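3-deoxy-manno-octulosonate cytidylyltransferase (Escherichia coli, PDB 1H7H) catalyses the transfer of CMP from CTP to the eight-carbon sugar KDO, releasing diphosphate and probably activating the sugar for incorporation into bacterial lipopolysaccharide. Local coordinates at residues V6-Y11 against Y92-G97. Residues are numbered along the deposited sequence; the frame is centred on the assembly and turned at random.
Sequences VIPARY and YINLQG. With CDP (cytidine-5'-diphosphate), chain C.
Val6 and Asn94 pair as parallel neighbours in the central sheet of this GT-A-type cytidylyltransferase, a worked example of a nucleotide site built where adjacent strands end in loops. Val6 N donates to Ile93 O at 2.9 Å, and Leu95 N returns a bond to Val6 O. On the sheet face of Val6 and Asn94, covered by helix 76-86, Val6 CG2 meets the edge of the Tyr92 ring, whose hydroxyl bonds to Val87 O. On the same face, with CG swung anti to the backbone N (chi1 -156°), the Asn94 amide comes obliquely against the proline ring, OD1 lying 3.2 Å from Pro8 CG. This buried oxygen has no hydrogen-bonding partner in the model. Ile7 and Leu95 occupy the other face, beneath helix 29-38. There Ile7 CG1 packs on Leu95 CB at 4.0 Å, while Ile7 CG2 touches Gly97 CA at 3.7 Å.

Beyond the Val6-Asn94 bridge, residues 8-10 and Gly97 of the same chain both bind the cytidine diphosphate. Pro8 CB lies against the sugar and base, near C1' and O2 of the nucleotide. The poorly ordered Arg10 extends so that its guanidinium passes over the exocyclic N4, which sits off-centre on one face. Arg10 N bonds to the ribose O2', and the neighbouring O3' is gripped twice, donating to Pro8 O at 2.7 Å and accepting from Gly97 N at 3.0 Å.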
ATOM      1  N   VAL A   6      19.540  12.179  15.421  1.00 14.23           N
ATOM      2  CA  VAL A   6      19.321  13.588  15.119  1.00 13.33           C
ATOM      3  C   VAL A   6      17.896  13.916  15.560  1.00 15.64           C
ATOM      4  O   VAL A   6      16.950  13.203  15.219  1.00 18.38           O
ATOM      5  CB  VAL A   6      19.477  13.886  13.605  1.00 12.29           C
ATOM      6  CG1 VAL A   6      19.243  15.354  13.327  1.00 13.82           C
ATOM      7  CG2 VAL A   6      20.860  13.479  13.121  1.00 13.74           C
ATOM      8  N   ILE A   7      17.760  14.977  16.346  1.00 14.92           N
ATOM      9  CA  ILE A   7      16.468  15.413  16.860  1.00 14.33           C
ATOM     10  C   ILE A   7      16.126  16.780  16.291  1.00 19.12           C
ATOM     11  O   ILE A   7      16.657  17.792  16.748  1.00 20.59           O
ATOM     12  CB  ILE A   7      16.497  15.536  18.399  1.00 16.08           C
ATOM     13  CG1 ILE A   7      16.853  14.190  19.030  1.00 13.41           C
ATOM     14  CG2 ILE A   7      15.153  16.049  18.929  1.00 14.94           C
ATOM     15  CD1 ILE A   7      17.309  14.305  20.448  1.00 10.17           C
ATOM     16  N   PRO A   8      15.291  16.827  15.238  1.00 23.34           N
ATOM     17  CA  PRO A   8      14.901  18.106  14.632  1.00 26.05           C
ATOM     18  C   PRO A   8      14.018  18.856  15.631  1.00 30.24           C
ATOM     19  O   PRO A   8      13.037  18.299  16.135  1.00 33.58           O
ATOM     20  CB  PRO A   8      14.089  17.683  13.400  1.00 23.89           C
ATOM     21  CG  PRO A   8      14.576  16.298  13.092  1.00 25.08           C
ATOM     22  CD  PRO A   8      14.769  15.688  14.456  1.00 21.85           C
ATOM     23  N   ALA A   9      14.383  20.092  15.945  1.00 34.39           N
ATOM     24  CA  ALA A   9      13.617  20.874  16.908  1.00 37.51           C
ATOM     25  C   ALA A   9      13.398  22.311  16.470  1.00 42.86           C
ATOM     26  O   ALA A   9      14.181  23.213  16.791  1.00 43.92           O
ATOM     27  CB  ALA A   9      14.278  20.819  18.282  1.00 35.36           C
ATOM     28  N   ARG A  10      12.301  22.499  15.748  1.00 51.77           N
ATOM     29  CA  ARG A  10      11.886  23.789  15.233  1.00 60.41           C
ATOM     30  C   ARG A  10      11.126  24.506  16.352  1.00 64.50           C
ATOM     31  O   ARG A  10      10.295  23.899  17.040  1.00 64.11           O
ATOM     32  CB  ARG A  10      10.962  23.557  14.040  1.00 64.32           C
ATOM     33  CG  ARG A  10      10.849  24.710  13.071  1.00 72.84           C
ATOM     34  CD  ARG A  10       9.807  24.418  12.013  1.00 79.46           C
ATOM     35  NE  ARG A  10       9.872  25.356  10.894  1.00 85.96           N
ATOM     36  CZ  ARG A  10       8.903  25.531  10.003  1.00 88.76           C
ATOM     37  NH1 ARG A  10       7.781  24.834  10.094  1.00 90.27           N
ATOM     38  NH2 ARG A  10       9.071  26.385   9.002  1.00 90.67           N
ATOM     39  N   TYR A  11      11.434  25.784  16.557  1.00 71.18           N
ATOM     40  CA  TYR A  11      10.782  26.586  17.593  1.00 77.82           C
ATOM     41  C   TYR A  11       9.364  26.951  17.166  1.00 81.59           C
ATOM     42  O   TYR A  11       8.394  26.634  17.861  1.00 81.04           O
ATOM     43  CB  TYR A  11      11.589  27.866  17.860  1.00 80.13           C
ATOM     44  CG  TYR A  11      11.046  28.751  18.967  1.00 83.81           C
ATOM     45  CD1 TYR A  11      11.607  28.730  20.246  1.00 85.44           C
ATOM     46  CD2 TYR A  11       9.981  29.626  18.735  1.00 84.71           C
ATOM     47  CE1 TYR A  11      11.120  29.555  21.265  1.00 85.49           C
ATOM     48  CE2 TYR A  11       9.485  30.451  19.746  1.00 84.93           C
ATOM     49  CZ  TYR A  11      10.061  30.411  21.005  1.00 84.98           C
ATOM     50  OH  TYR A  11       9.571  31.217  22.007  1.00 84.28           O
ATOM     51  N   TYR A  92      21.336   7.035  10.206  1.00 13.79           N
ATOM     52  CA  TYR A  92      20.801   8.222  10.875  1.00 12.10           C
ATOM     53  C   TYR A  92      19.407   7.930  11.413  1.00 16.06           C
ATOM     54  O   TYR A  92      18.543   7.435  10.689  1.00 18.83           O
ATOM     55  CB  TYR A  92      20.705   9.402   9.907  1.00 12.84           C
ATOM     56  CG  TYR A  92      22.035   9.865   9.384  1.00 17.50           C
ATOM     57  CD1 TYR A  92      22.649   9.216   8.314  1.00 17.11           C
ATOM     58  CD2 TYR A  92      22.699  10.935   9.980  1.00 17.16           C
ATOM     59  CE1 TYR A  92      23.893   9.620   7.853  1.00 23.04           C
ATOM     60  CE2 TYR A  92      23.940  11.347   9.530  1.00 19.55           C
ATOM     61  CZ  TYR A  92      24.533  10.686   8.468  1.00 22.07           C
ATOM     62  OH  TYR A  92      25.764  11.088   8.021  1.00 25.29           O
ATOM     63  N   ILE A  93      19.189   8.221  12.688  1.00 15.77           N
ATOM     64  CA  ILE A  93      17.886   7.999  13.293  1.00 14.44           C
ATOM     65  C   ILE A  93      17.240   9.354  13.535  1.00 16.52           C
ATOM     66  O   ILE A  93      17.855  10.255  14.114  1.00 18.10           O
ATOM     67  CB  ILE A  93      17.990   7.197  14.611  1.00 14.42           C
ATOM     68  CG1 ILE A  93      18.527   5.798  14.317  1.00 12.04           C
ATOM     69  CG2 ILE A  93      16.624   7.089  15.281  1.00  9.41           C
ATOM     70  CD1 ILE A  93      18.795   4.978  15.547  1.00 16.88           C
ATOM     71  N   ASN A  94      16.019   9.507  13.038  1.00 15.43           N
ATOM     72  CA  ASN A  94      15.281  10.748  13.187  1.00 18.20           C
ATOM     73  C   ASN A  94      14.262  10.634  14.314  1.00 17.40           C
ATOM     74  O   ASN A  94      13.319   9.850  14.227  1.00 18.10           O
ATOM     75  CB  ASN A  94      14.567  11.084  11.882  1.00 23.26           C
ATOM     76  CG  ASN A  94      14.283  12.559  11.744  1.00 32.99           C
ATOM     77  OD1 ASN A  94      15.147  13.393  12.011  1.00 43.34           O
ATOM     78  ND2 ASN A  94      13.075  12.894  11.316  1.00 35.44           N
ATOM     79  N   LEU A  95      14.477  11.388  15.384  1.00 19.34           N
ATOM     80  CA  LEU A  95      13.575  11.393  16.529  1.00 21.17           C
ATOM     81  C   LEU A  95      12.818  12.704  16.581  1.00 24.49           C
ATOM     82  O   LEU A  95      13.380  13.762  16.310  1.00 30.23           O
ATOM     83  CB  LEU A  95      14.348  11.257  17.834  1.00 23.57           C
ATOM     84  CG  LEU A  95      14.823   9.892  18.296  1.00 26.76           C
ATOM     85  CD1 LEU A  95      15.331  10.041  19.729  1.00 30.00           C
ATOM     86  CD2 LEU A  95      13.663   8.915  18.252  1.00 31.42           C
ATOM     87  N   GLN A  96      11.553  12.635  16.974  1.00 26.76           N
ATOM     88  CA  GLN A  96      10.715  13.820  17.084  1.00 30.04           C
ATOM     89  C   GLN A  96      11.069  14.618  18.329  1.00 30.52           C
ATOM     90  O   GLN A  96      11.209  14.057  19.417  1.00 31.18           O
ATOM     91  CB  GLN A  96       9.246  13.408  17.130  1.00 37.33           C
ATOM     92  CG  GLN A  96       8.819  12.557  15.945  1.00 44.50           C
ATOM     93  CD  GLN A  96       8.891  13.318  14.635  1.00 51.56           C
ATOM     94  OE1 GLN A  96       7.888  13.861  14.178  1.00 55.55           O
ATOM     95  NE2 GLN A  96      10.082  13.380  14.033  1.00 51.63           N
ATOM     96  N   GLY A  97      11.208  15.927  18.169  1.00 28.72           N
ATOM     97  CA  GLY A  97      11.548  16.763  19.302  1.00 31.21           C
ATOM     98  C   GLY A  97      10.403  16.995  20.268  1.00 36.38           C
ATOM     99  O   GLY A  97      10.614  17.494  21.380  1.00 38.37           O
TER
HETATM  100  O3B CDP C1246       6.209  21.513  12.626  1.00 92.41           O
HETATM  101  PB  CDP C1246       5.534  20.581  13.751  1.00 92.48           P
HETATM  102  O1B CDP C1246       6.567  20.197  14.771  1.00 92.74           O
HETATM  103  O2B CDP C1246       4.451  21.358  14.432  1.00 92.36           O
HETATM  104  O3A CDP C1246       4.883  19.278  13.045  1.00 87.43           O
HETATM  105  PA  CDP C1246       5.475  17.848  13.510  1.00 82.51           P
HETATM  106  O1A CDP C1246       4.768  16.744  12.789  1.00 82.81           O
HETATM  107  O2A CDP C1246       5.309  17.647  14.988  1.00 82.47           O
HETATM  108  O5' CDP C1246       7.050  17.799  13.183  1.00 77.45           O
HETATM  109  C5' CDP C1246       7.827  16.601  13.329  1.00 69.58           C
HETATM  110  C4' CDP C1246       9.286  16.907  13.825  1.00 64.66           C
HETATM  111  O4' CDP C1246      10.114  17.460  12.765  1.00 62.49           O
HETATM  112  C3' CDP C1246       9.346  17.942  14.974  1.00 62.31           C
HETATM  113  O3' CDP C1246      10.476  17.632  15.822  1.00 60.77           O
HETATM  114  C2' CDP C1246       9.534  19.260  14.207  1.00 59.80           C
HETATM  115  O2' CDP C1246      10.076  20.343  14.988  1.00 52.63           O
HETATM  116  C1' CDP C1246      10.456  18.870  13.017  1.00 60.63           C
HETATM  117  N1  CDP C1246      10.287  19.783  11.861  1.00 60.58           N
HETATM  118  C2  CDP C1246      11.364  20.475  11.370  1.00 59.41           C
HETATM  119  O2  CDP C1246      12.495  20.384  11.837  1.00 59.17           O
HETATM  120  N3  CDP C1246      11.207  21.374  10.241  1.00 59.23           N
HETATM  121  C4  CDP C1246      10.075  21.557   9.663  1.00 59.02           C
HETATM  122  N4  CDP C1246       9.938  22.373   8.642  1.00 57.07           N
HETATM  123  C5  CDP C1246       8.914  20.793  10.210  1.00 59.07           C
HETATM  124  C6  CDP C1246       9.064  19.955  11.264  1.00 59.99           C